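Local coordinates for protein glycosyl hydrolase family 26 (Bacteroides ovatus, PDB 4ZXO) that acts as a beta-mannanase, cutting the beta-1,4-linked mannan backbone of polysaccharides such as galactomannan, at residues 265-271 with 295-301; 135-139 with 190-194; 37-42 with 302-306. One frame throughout, in Å; residues are numbered along the deposited sequence.

The three contacts sit in one TIM-barrel domain of the glycosyl hydrolase family 26 type. Interaction 2 comes first to completion along the chain, and interaction 1 follows it. Interaction 3 spans both, because it joins the 37-42 region to the 302-306 loop. Interaction 1 pairs two strands of the inner sheet. Interaction 2 packs two helices of the outer layer, with its centre about 25 Å from that of interaction 1. Interaction 3 continues directly from strand 295-300 into the loop beyond it, its centre about 21 Å from that of interaction 1 and about 32 Å from that of interaction 2. Together they sample the barrel wall, its helical jacket and its loops.

Interaction 1 (265-271 with 295-301); sequences PIALTET and LSYVLVW
Backbone bonds tie L268 to both Y297 and L299. L268 N donates to Y297 O at 3.0 Å, and L299 N donates to L268 O at 3.0 Å. Strands 266-269 and 297-300 run parallel here. S296 N adds an almost straight bond to I266 O, 2.8 Å long. T271 N reaches L299 O at 2.9 Å, after the register has slipped by one residue in a beta bulge. W301 N meets T271 O only weakly.

One CH-pi contact is nearly centred. A267 CB lies 3.5 Å from the centroid of the Y297 ring, 12° off its normal. Y297 CG stands between its backbone N and carbonyl carbon (chi1 59°), which turns the ring over A267. T269 CG2 also approaches the ring obliquely. A serine in place of Y297 would probably leave A267 and the T269 methyl without their aromatic neighbour and open a gap beside them.

Apolar branches meet on the opposite face of the sheet. L268 CD2 touches V298 CG2 at 3.7 Å, the two side chains side by side. T271 CG2 packs on the same V298 methyl. I290 of helix 281-290 covers L268 and V298.

The E270 carboxylate lies over one face of the W301 ring, with planes 21° apart. E270 OE2 is 3.5 Å from W301 CZ3. R162 and Y237 bind the carboxylate oxygens and fix its rotation.

This is a beta-alpha-beta unit, strand 266-271, helix 281-290 and strand 295-300, of a TIM barrel.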
loop_
_atom_site.group_PDB
_atom_site.type_symbol
_atom_site.label_atom_id
_atom_site.label_comp_id
_atom_site.label_asym_id
_atom_site.label_seq_id
_atom_site.Cartn_x
_atom_site.Cartn_y
_atom_site.Cartn_z
ATOM N N PRO A 265 12.190 -1.706 -7.031
ATOM C CA PRO A 265 11.927 -2.615 -5.908
ATOM C C PRO A 265 10.506 -3.143 -6.042
ATOM O O PRO A 265 9.672 -2.509 -6.684
ATOM C CB PRO A 265 12.073 -1.703 -4.689
ATOM C CG PRO A 265 11.716 -0.377 -5.169
ATOM C CD PRO A 265 12.174 -0.295 -6.606
ATOM N N ILE A 266 10.248 -4.248 -5.354
ATOM C CA ILE A 266 8.968 -4.933 -5.450
ATOM C C ILE A 266 8.363 -5.137 -4.060
ATOM O O ILE A 266 9.065 -5.105 -3.031
ATOM C CB ILE A 266 9.130 -6.291 -6.168
ATOM C CG1 ILE A 266 9.970 -7.256 -5.323
ATOM C CG2 ILE A 266 9.710 -6.047 -7.594
ATOM C CD1 ILE A 266 10.058 -8.655 -5.940
ATOM N N ALA A 267 7.060 -5.336 -4.029
ATOM C CA ALA A 267 6.390 -5.522 -2.766
ATOM C C ALA A 267 5.078 -6.283 -2.929
ATOM O O ALA A 267 4.420 -6.176 -3.953
ATOM C CB ALA A 267 6.095 -4.144 -2.090
ATOM N N LEU A 268 4.709 -7.018 -1.890
ATOM C CA LEU A 268 3.389 -7.621 -1.829
ATOM C C LEU A 268 2.518 -6.629 -1.056
ATOM O O LEU A 268 2.573 -6.553 0.166
ATOM C CB LEU A 268 3.475 -9.002 -1.183
ATOM C CG LEU A 268 2.169 -9.785 -0.988
ATOM C CD1 LEU A 268 1.289 -9.919 -2.261
ATOM C CD2 LEU A 268 2.497 -11.158 -0.448
ATOM N N THR A 269 1.853 -5.749 -1.808
ATOM C CA THR A 269 1.283 -4.539 -1.238
ATOM C C THR A 269 -0.048 -4.792 -0.509
ATOM O O THR A 269 -0.445 -3.975 0.328
ATOM C CB THR A 269 1.120 -3.432 -2.332
ATOM O OG1 THR A 269 0.548 -3.996 -3.520
ATOM C CG2 THR A 269 2.529 -2.891 -2.662
ATOM N N GLU A 270 -0.730 -5.894 -0.829
ATOM C CA GLU A 270 -1.857 -6.374 0.004
ATOM C C GLU A 270 -1.855 -7.894 -0.061
ATOM O O GLU A 270 -1.725 -8.466 -1.148
ATOM C CB GLU A 270 -3.241 -5.923 -0.478
ATOM C CG GLU A 270 -3.532 -4.474 -0.347
ATOM C CD GLU A 270 -4.960 -4.128 -0.673
ATOM O OE1 GLU A 270 -5.861 -4.981 -0.530
ATOM O OE2 GLU A 270 -5.219 -2.980 -1.073
ATOM N N THR A 271 -2.048 -8.562 1.064
ATOM C CA THR A 271 -2.325 -9.964 1.095
ATOM C C THR A 271 -3.008 -10.283 2.421
ATOM O O THR A 271 -3.300 -9.384 3.247
ATOM C CB THR A 271 -1.035 -10.817 0.927
ATOM O OG1 THR A 271 -1.386 -12.191 0.639
ATOM C CG2 THR A 271 -0.166 -10.742 2.120
ATOM N N LEU A 295 11.362 -9.265 -1.736
ATOM C CA LEU A 295 10.337 -8.279 -1.446
ATOM C C LEU A 295 10.856 -7.208 -0.509
ATOM O O LEU A 295 11.525 -7.511 0.508
ATOM C CB LEU A 295 9.133 -8.915 -0.755
ATOM C CG LEU A 295 8.452 -10.017 -1.553
ATOM C CD1 LEU A 295 7.194 -10.435 -0.770
ATOM C CD2 LEU A 295 8.034 -9.538 -2.902
ATOM N N SER A 296 10.477 -5.949 -0.766
ATOM C CA SER A 296 10.818 -4.886 0.181
ATOM C C SER A 296 9.882 -4.870 1.368
ATOM O O SER A 296 10.290 -4.480 2.469
ATOM C CB SER A 296 10.780 -3.519 -0.471
ATOM O OG SER A 296 11.701 -3.466 -1.529
ATOM N N TYR A 297 8.609 -5.239 1.131
ATOM C CA TYR A 297 7.663 -5.330 2.224
ATOM C C TYR A 297 6.492 -6.220 1.818
ATOM O O TYR A 297 6.307 -6.535 0.622
ATOM C CB TYR A 297 7.156 -3.951 2.698
ATOM C CG TYR A 297 6.451 -3.048 1.693
ATOM C CD1 TYR A 297 5.048 -2.979 1.598
ATOM C CD2 TYR A 297 7.212 -2.244 0.840
ATOM C CE1 TYR A 297 4.437 -2.069 0.680
ATOM C CE2 TYR A 297 6.649 -1.376 -0.034
ATOM C CZ TYR A 297 5.274 -1.282 -0.127
ATOM O OH TYR A 297 4.796 -0.395 -1.080
ATOM N N VAL A 298 5.759 -6.682 2.831
ATOM C CA VAL A 298 4.540 -7.474 2.665
ATOM C C VAL A 298 3.535 -6.887 3.621
ATOM O O VAL A 298 3.854 -6.727 4.819
ATOM C CB VAL A 298 4.740 -8.998 2.978
ATOM C CG1 VAL A 298 5.306 -9.249 4.327
ATOM C CG2 VAL A 298 3.401 -9.764 2.858
ATOM N N LEU A 299 2.329 -6.592 3.144
ATOM C CA LEU A 299 1.372 -5.902 3.985
ATOM C C LEU A 299 0.088 -6.683 4.025
ATOM O O LEU A 299 -0.441 -7.054 2.985
ATOM C CB LEU A 299 1.109 -4.486 3.428
ATOM C CG LEU A 299 0.171 -3.688 4.349
ATOM C CD1 LEU A 299 0.712 -2.299 4.677
ATOM C CD2 LEU A 299 -1.191 -3.624 3.724
ATOM N N VAL A 300 -0.421 -6.930 5.225
ATOM C CA VAL A 300 -1.727 -7.601 5.345
ATOM C C VAL A 300 -2.795 -6.564 5.712
ATOM O O VAL A 300 -2.518 -5.488 6.317
ATOM C CB VAL A 300 -1.729 -8.741 6.396
ATOM C CG1 VAL A 300 -0.671 -9.800 6.036
ATOM C CG2 VAL A 300 -1.587 -8.212 7.815
ATOM N N TRP A 301 -4.042 -6.894 5.364
ATOM C CA TRP A 301 -5.123 -5.905 5.408
ATOM C C TRP A 301 -5.650 -5.688 6.840
ATOM O O TRP A 301 -5.140 -6.273 7.799
ATOM C CB TRP A 301 -6.250 -6.320 4.439
ATOM C CG TRP A 301 -7.142 -5.141 4.044
ATOM C CD1 TRP A 301 -8.518 -5.000 4.261
ATOM C CD2 TRP A 301 -6.729 -3.918 3.402
ATOM N NE1 TRP A 301 -8.950 -3.775 3.788
ATOM C CE2 TRP A 301 -7.877 -3.093 3.271
ATOM C CE3 TRP A 301 -5.501 -3.464 2.899
ATOM C CZ2 TRP A 301 -7.828 -1.848 2.621
ATOM C CZ3 TRP A 301 -5.442 -2.213 2.286
ATOM C CH2 TRP A 301 -6.605 -1.419 2.166
HETATM O O HOH W 1 12.440 -5.208 -3.642
#

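Interaction 2 (135-139 with 190-194); sequences MLEWI and MTNDR
M190 bends at its last torsion (chi3 58°), and this turns its CE methyl toward M135 and L136. R194 folds at two torsions, the first of them chi2 at -52°. Its methylenes thus pass over L136 and I139 before the guanidinium runs on past L136 CB, across the helix axis, to D140.

The M190 methyl fits between two side chains of the other helix. M190 CE is 3.6 Å from L136 CD2 and 3.7 Å from M135 CG. The M190 side chain crosses those of M135 and L136 at about a right angle. L136 uses the same CD2 branch on R194, where it lies 3.8 Å from R194 CG. That one methyl therefore touches both M190 and R194.

I139 fills the place where the two backbones come nearest. The CA atoms of I139 and T191 are 6.3 Å apart. The two ends of I139 go to different partners. Its CG2 branch presses on R194 CB at 3.6 Å. Its CD1 end lies across T191, 3.9 Å from T191 OG1. That hydroxyl is engaged elsewhere, with L187 O and W164 NE1.

The axes of the two short segments approach to 9.7 Å and cross at -55°. The longer helices, 132-147 and 181-197, follow neighbouring strands of the parallel sheet, 97-101 and 159-162. They are adjacent members of the helical layer around the barrel.

The chemistry is mostly apolar: methyls, methylenes and a thioether carbon meet by van der Waals contact. R194 adds a charged end. Its NH2 makes a salt bridge to D140, the next residue after I139. The arginine thus lends its aliphatic part to the packing and its charge to a bond between the two helices.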
loop_
_atom_site.group_PDB
_atom_site.type_symbol
_atom_site.label_atom_id
_atom_site.label_comp_id
_atom_site.label_asym_id
_atom_site.label_seq_id
_atom_site.Cartn_x
_atom_site.Cartn_y
_atom_site.Cartn_z
ATOM N N MET A 135 -11.538 16.343 -10.975
ATOM C CA MET A 135 -10.563 15.277 -10.699
ATOM C C MET A 135 -9.224 15.900 -10.281
ATOM O O MET A 135 -8.580 15.388 -9.358
ATOM C CB MET A 135 -10.358 14.389 -11.920
ATOM C CG MET A 135 -9.526 13.111 -11.632
ATOM S SD MET A 135 -10.371 11.913 -10.530
ATOM C CE MET A 135 -9.242 11.883 -9.121
ATOM N N LEU A 136 -8.810 17.001 -10.937
ATOM C CA LEU A 136 -7.550 17.603 -10.561
ATOM C C LEU A 136 -7.684 18.251 -9.157
ATOM O O LEU A 136 -6.714 18.224 -8.393
ATOM C CB LEU A 136 -7.071 18.633 -11.599
ATOM C CG LEU A 136 -6.819 18.094 -12.993
ATOM C CD1 LEU A 136 -6.263 19.207 -13.867
ATOM C CD2 LEU A 136 -5.839 16.968 -12.965
ATOM N N GLU A 137 -8.843 18.823 -8.824
ATOM C CA GLU A 137 -9.073 19.390 -7.485
ATOM C C GLU A 137 -8.974 18.264 -6.429
ATOM O O GLU A 137 -8.391 18.462 -5.369
ATOM C CB GLU A 137 -10.439 20.079 -7.463
ATOM C CG GLU A 137 -10.858 20.658 -6.121
ATOM C CD GLU A 137 -12.175 20.054 -5.674
ATOM O OE1 GLU A 137 -13.268 20.241 -6.337
ATOM O OE2 GLU A 137 -12.101 19.353 -4.653
ATOM N N TRP A 138 -9.524 17.091 -6.765
ATOM C CA TRP A 138 -9.473 15.933 -5.859
ATOM C C TRP A 138 -8.031 15.498 -5.620
ATOM O O TRP A 138 -7.643 15.261 -4.498
ATOM C CB TRP A 138 -10.297 14.768 -6.423
ATOM C CG TRP A 138 -11.802 15.008 -6.269
ATOM C CD1 TRP A 138 -12.448 16.161 -5.888
ATOM C CD2 TRP A 138 -12.787 14.024 -6.454
ATOM N NE1 TRP A 138 -13.807 15.928 -5.828
ATOM C CE2 TRP A 138 -14.038 14.610 -6.145
ATOM C CE3 TRP A 138 -12.717 12.661 -6.796
ATOM C CZ2 TRP A 138 -15.238 13.894 -6.201
ATOM C CZ3 TRP A 138 -13.922 11.920 -6.882
ATOM C CH2 TRP A 138 -15.173 12.540 -6.560
ATOM N N ILE A 139 -7.229 15.438 -6.686
ATOM C CA ILE A 139 -5.843 15.049 -6.537
ATOM C C ILE A 139 -5.125 16.132 -5.686
ATOM O O ILE A 139 -4.312 15.785 -4.840
ATOM C CB ILE A 139 -5.162 14.848 -7.878
ATOM C CG1 ILE A 139 -5.776 13.630 -8.620
ATOM C CG2 ILE A 139 -3.655 14.625 -7.701
ATOM C CD1 ILE A 139 -5.482 13.630 -10.177
ATOM N N MET A 190 -1.911 12.388 -14.805
ATOM C CA MET A 190 -2.577 13.502 -14.081
ATOM C C MET A 190 -2.215 13.528 -12.616
ATOM O O MET A 190 -1.953 14.569 -12.039
ATOM C CB MET A 190 -4.108 13.405 -14.186
ATOM C CG MET A 190 -4.640 13.712 -15.539
ATOM S SD MET A 190 -6.347 13.106 -15.749
ATOM C CE MET A 190 -7.206 13.937 -14.426
ATOM N N THR A 191 -2.207 12.351 -11.988
ATOM C CA THR A 191 -1.848 12.292 -10.566
ATOM C C THR A 191 -0.420 12.772 -10.344
ATOM O O THR A 191 -0.155 13.618 -9.488
ATOM C CB THR A 191 -1.999 10.863 -10.072
ATOM O OG1 THR A 191 -3.352 10.403 -10.307
ATOM C CG2 THR A 191 -1.639 10.727 -8.558
ATOM N N ASN A 192 0.498 12.222 -11.126
ATOM C CA ASN A 192 1.904 12.614 -10.959
ATOM C C ASN A 192 2.080 14.082 -11.250
ATOM O O ASN A 192 2.798 14.780 -10.527
ATOM C CB ASN A 192 2.770 11.770 -11.866
ATOM C CG ASN A 192 4.221 12.096 -11.742
ATOM O OD1 ASN A 192 4.827 11.912 -10.679
ATOM N ND2 ASN A 192 4.815 12.562 -12.846
ATOM N N ASP A 193 1.394 14.591 -12.278
ATOM C CA ASP A 193 1.566 16.009 -12.621
ATOM C C ASP A 193 1.120 16.929 -11.497
ATOM O O ASP A 193 1.782 17.927 -11.164
ATOM C CB ASP A 193 0.791 16.351 -13.900
ATOM C CG ASP A 193 1.413 15.728 -15.150
ATOM O OD1 ASP A 193 2.568 15.233 -15.088
ATOM O OD2 ASP A 193 0.721 15.724 -16.197
ATOM N N ARG A 194 -0.020 16.608 -10.908
ATOM C CA ARG A 194 -0.512 17.496 -9.877
ATOM C C ARG A 194 0.365 17.384 -8.636
ATOM O O ARG A 194 0.675 18.411 -7.968
ATOM C CB ARG A 194 -1.976 17.219 -9.494
ATOM C CG ARG A 194 -2.991 17.416 -10.544
ATOM C CD ARG A 194 -2.877 18.777 -11.196
ATOM N NE ARG A 194 -3.346 19.840 -10.329
ATOM C CZ ARG A 194 -3.269 21.128 -10.681
ATOM N NH1 ARG A 194 -2.761 21.481 -11.866
ATOM N NH2 ARG A 194 -3.678 22.079 -9.845
#

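Interaction 3 (37-42 with 302-306); sequences YGIGWE and RNARE
G38 and N303 bring their CA atoms to 4.8 Å where a type II beta turn, G38 to W41, with G40 at a positive phi that favours glycine, lies against the irregular 302-306 loop.

Y37 is the centre of the contact. The R305 guanidinium lies flat on its ring, with centres 4.1 Å apart and planes at 3°. This is a cation-pi stack. R305 CG stands between the backbone N and carbonyl carbon (chi1 83°), and the chain bends at chi2, which lays CD and the guanidinium over the ring. R305 CD is 3.6 Å from Y37 CG. N303 O meets the ring at its edge, 3.2 Å from Y37 CD1.

R302 comes to the far end of the tyrosine. Its NH1 donates to Y37 OH at 2.9 Å, and the guanidinium plane stands 83° from the ring. Two arginines thus hold one tyrosine, by its face and by its hydroxyl.

The charges form a network. R305 grips E42 side-on, with NE to OE1 at 2.9 Å and NH2 to OE2 at 3.0 Å. Both nitrogens come from above the carboxylate plane. R305 NH2 also donates to the backbone O of D77. R302 takes E306 end-on, its NH2 lying 2.8 Å from E306 OE2. E306 OE1 accepts from both R302 NH1 and R305 NH1. The carboxylates probably offset the charge of the paired arginines.

A water accepts from N303 N and lies within bonding distance of Y37 O. The N303 side chain is held by D49 through ND2, and D49 also binds W41 NE1.

A small beta hairpin after strand 27-32 thus meets the loop after the adjacent barrel strand, 295-300. Loops at this C-terminal end of a TIM barrel characteristically surround the active-site cleft in glycoside hydrolases.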
loop_
_atom_site.group_PDB
_atom_site.type_symbol
_atom_site.label_atom_id
_atom_site.label_comp_id
_atom_site.label_asym_id
_atom_site.label_seq_id
_atom_site.Cartn_x
_atom_site.Cartn_y
_atom_site.Cartn_z
ATOM N N TYR A 37 -7.053 1.241 14.761
ATOM C CA TYR A 37 -8.061 0.400 15.449
ATOM C C TYR A 37 -7.699 -1.072 15.228
ATOM O O TYR A 37 -6.775 -1.391 14.483
ATOM C CB TYR A 37 -9.493 0.718 14.929
ATOM C CG TYR A 37 -9.602 0.550 13.424
ATOM C CD1 TYR A 37 -9.625 -0.724 12.849
ATOM C CD2 TYR A 37 -9.655 1.664 12.583
ATOM C CE1 TYR A 37 -9.722 -0.905 11.478
ATOM C CE2 TYR A 37 -9.756 1.512 11.205
ATOM C CZ TYR A 37 -9.751 0.227 10.651
ATOM O OH TYR A 37 -9.767 0.054 9.276
ATOM N N GLY A 38 -8.438 -1.974 15.866
ATOM C CA GLY A 38 -8.242 -3.399 15.679
ATOM C C GLY A 38 -9.426 -4.113 16.274
ATOM O O GLY A 38 -10.475 -3.491 16.554
ATOM N N ILE A 39 -9.305 -5.427 16.464
ATOM C CA ILE A 39 -10.461 -6.173 16.960
ATOM C C ILE A 39 -10.756 -5.752 18.416
ATOM O O ILE A 39 -9.915 -5.882 19.296
ATOM C CB ILE A 39 -10.224 -7.680 16.817
ATOM C CG1 ILE A 39 -10.015 -8.020 15.334
ATOM C CG2 ILE A 39 -11.390 -8.449 17.395
ATOM C CD1 ILE A 39 -11.105 -7.434 14.397
ATOM N N GLY A 40 -11.951 -5.194 18.644
ATOM C CA GLY A 40 -12.341 -4.761 19.968
ATOM C C GLY A 40 -11.907 -3.378 20.434
ATOM O O GLY A 40 -12.184 -3.016 21.595
ATOM N N TRP A 41 -11.245 -2.592 19.574
ATOM C CA TRP A 41 -10.825 -1.265 20.013
ATOM C C TRP A 41 -10.645 -0.278 18.870
ATOM O O TRP A 41 -10.507 -0.655 17.693
ATOM C CB TRP A 41 -9.517 -1.351 20.819
ATOM C CG TRP A 41 -8.381 -1.758 19.938
ATOM C CD1 TRP A 41 -8.035 -3.042 19.594
ATOM C CD2 TRP A 41 -7.449 -0.889 19.275
ATOM N NE1 TRP A 41 -6.930 -3.021 18.783
ATOM C CE2 TRP A 41 -6.564 -1.712 18.551
ATOM C CE3 TRP A 41 -7.254 0.515 19.252
ATOM C CZ2 TRP A 41 -5.505 -1.187 17.766
ATOM C CZ3 TRP A 41 -6.213 1.030 18.493
ATOM C CH2 TRP A 41 -5.352 0.175 17.737
ATOM N N GLU A 42 -10.661 1.012 19.217
ATOM C CA GLU A 42 -10.424 2.073 18.242
ATOM C C GLU A 42 -9.803 3.244 18.972
ATOM O O GLU A 42 -10.347 3.709 19.976
ATOM C CB GLU A 42 -11.719 2.521 17.564
ATOM C CG GLU A 42 -11.483 3.687 16.621
ATOM C CD GLU A 42 -12.645 3.888 15.659
ATOM O OE1 GLU A 42 -13.673 3.182 15.778
ATOM O OE2 GLU A 42 -12.545 4.776 14.791
ATOM N N ARG A 302 -6.598 -4.764 6.976
ATOM C CA ARG A 302 -6.991 -4.205 8.280
ATOM C C ARG A 302 -7.714 -5.165 9.196
ATOM O O ARG A 302 -8.222 -6.193 8.767
ATOM C CB ARG A 302 -7.867 -2.945 8.074
ATOM C CG ARG A 302 -9.239 -3.242 7.498
ATOM C CD ARG A 302 -9.856 -2.012 6.828
ATOM N NE ARG A 302 -11.270 -2.315 6.521
ATOM C CZ ARG A 302 -12.303 -2.096 7.353
ATOM N NH1 ARG A 302 -12.129 -1.506 8.569
ATOM N NH2 ARG A 302 -13.523 -2.507 6.978
ATOM N N ASN A 303 -7.688 -4.843 10.483
ATOM C CA ASN A 303 -8.465 -5.612 11.473
ATOM C C ASN A 303 -9.707 -4.823 11.812
ATOM O O ASN A 303 -9.658 -3.907 12.633
ATOM C CB ASN A 303 -7.609 -5.888 12.721
ATOM C CG ASN A 303 -6.609 -7.016 12.501
ATOM O OD1 ASN A 303 -6.326 -7.384 11.350
ATOM N ND2 ASN A 303 -6.068 -7.559 13.594
ATOM N N ALA A 304 -10.810 -5.108 11.114
ATOM C CA ALA A 304 -11.978 -4.213 11.128
ATOM C C ALA A 304 -12.745 -4.229 12.438
ATOM O O ALA A 304 -13.469 -5.188 12.744
ATOM C CB ALA A 304 -12.928 -4.571 9.962
ATOM N N ARG A 305 -12.653 -3.148 13.172
ATOM C CA ARG A 305 -13.276 -3.064 14.478
ATOM C C ARG A 305 -14.763 -3.174 14.350
ATOM O O ARG A 305 -15.396 -3.657 15.240
ATOM C CB ARG A 305 -12.849 -1.814 15.219
ATOM C CG ARG A 305 -13.575 -0.522 14.919
ATOM C CD ARG A 305 -13.211 0.069 13.585
ATOM N NE ARG A 305 -13.348 1.506 13.491
ATOM C CZ ARG A 305 -13.436 2.133 12.339
ATOM N NH1 ARG A 305 -13.432 1.432 11.235
ATOM N NH2 ARG A 305 -13.491 3.414 12.273
ATOM N N GLU A 306 -15.270 -2.758 13.210
ATOM C CA GLU A 306 -16.710 -2.673 12.985
ATOM C C GLU A 306 -17.277 -3.953 12.364
ATOM O O GLU A 306 -18.506 -4.072 12.187
ATOM C CB GLU A 306 -17.047 -1.451 12.105
ATOM C CG GLU A 306 -16.916 -1.674 10.593
ATOM C CD GLU A 306 -15.532 -1.537 10.041
ATOM O OE1 GLU A 306 -14.548 -1.416 10.799
ATOM O OE2 GLU A 306 -15.423 -1.569 8.792
HETATM O O HOH W 2 -6.262 -2.635 11.554
HETATM O O HOH W 3 -14.315 -5.030 17.077
#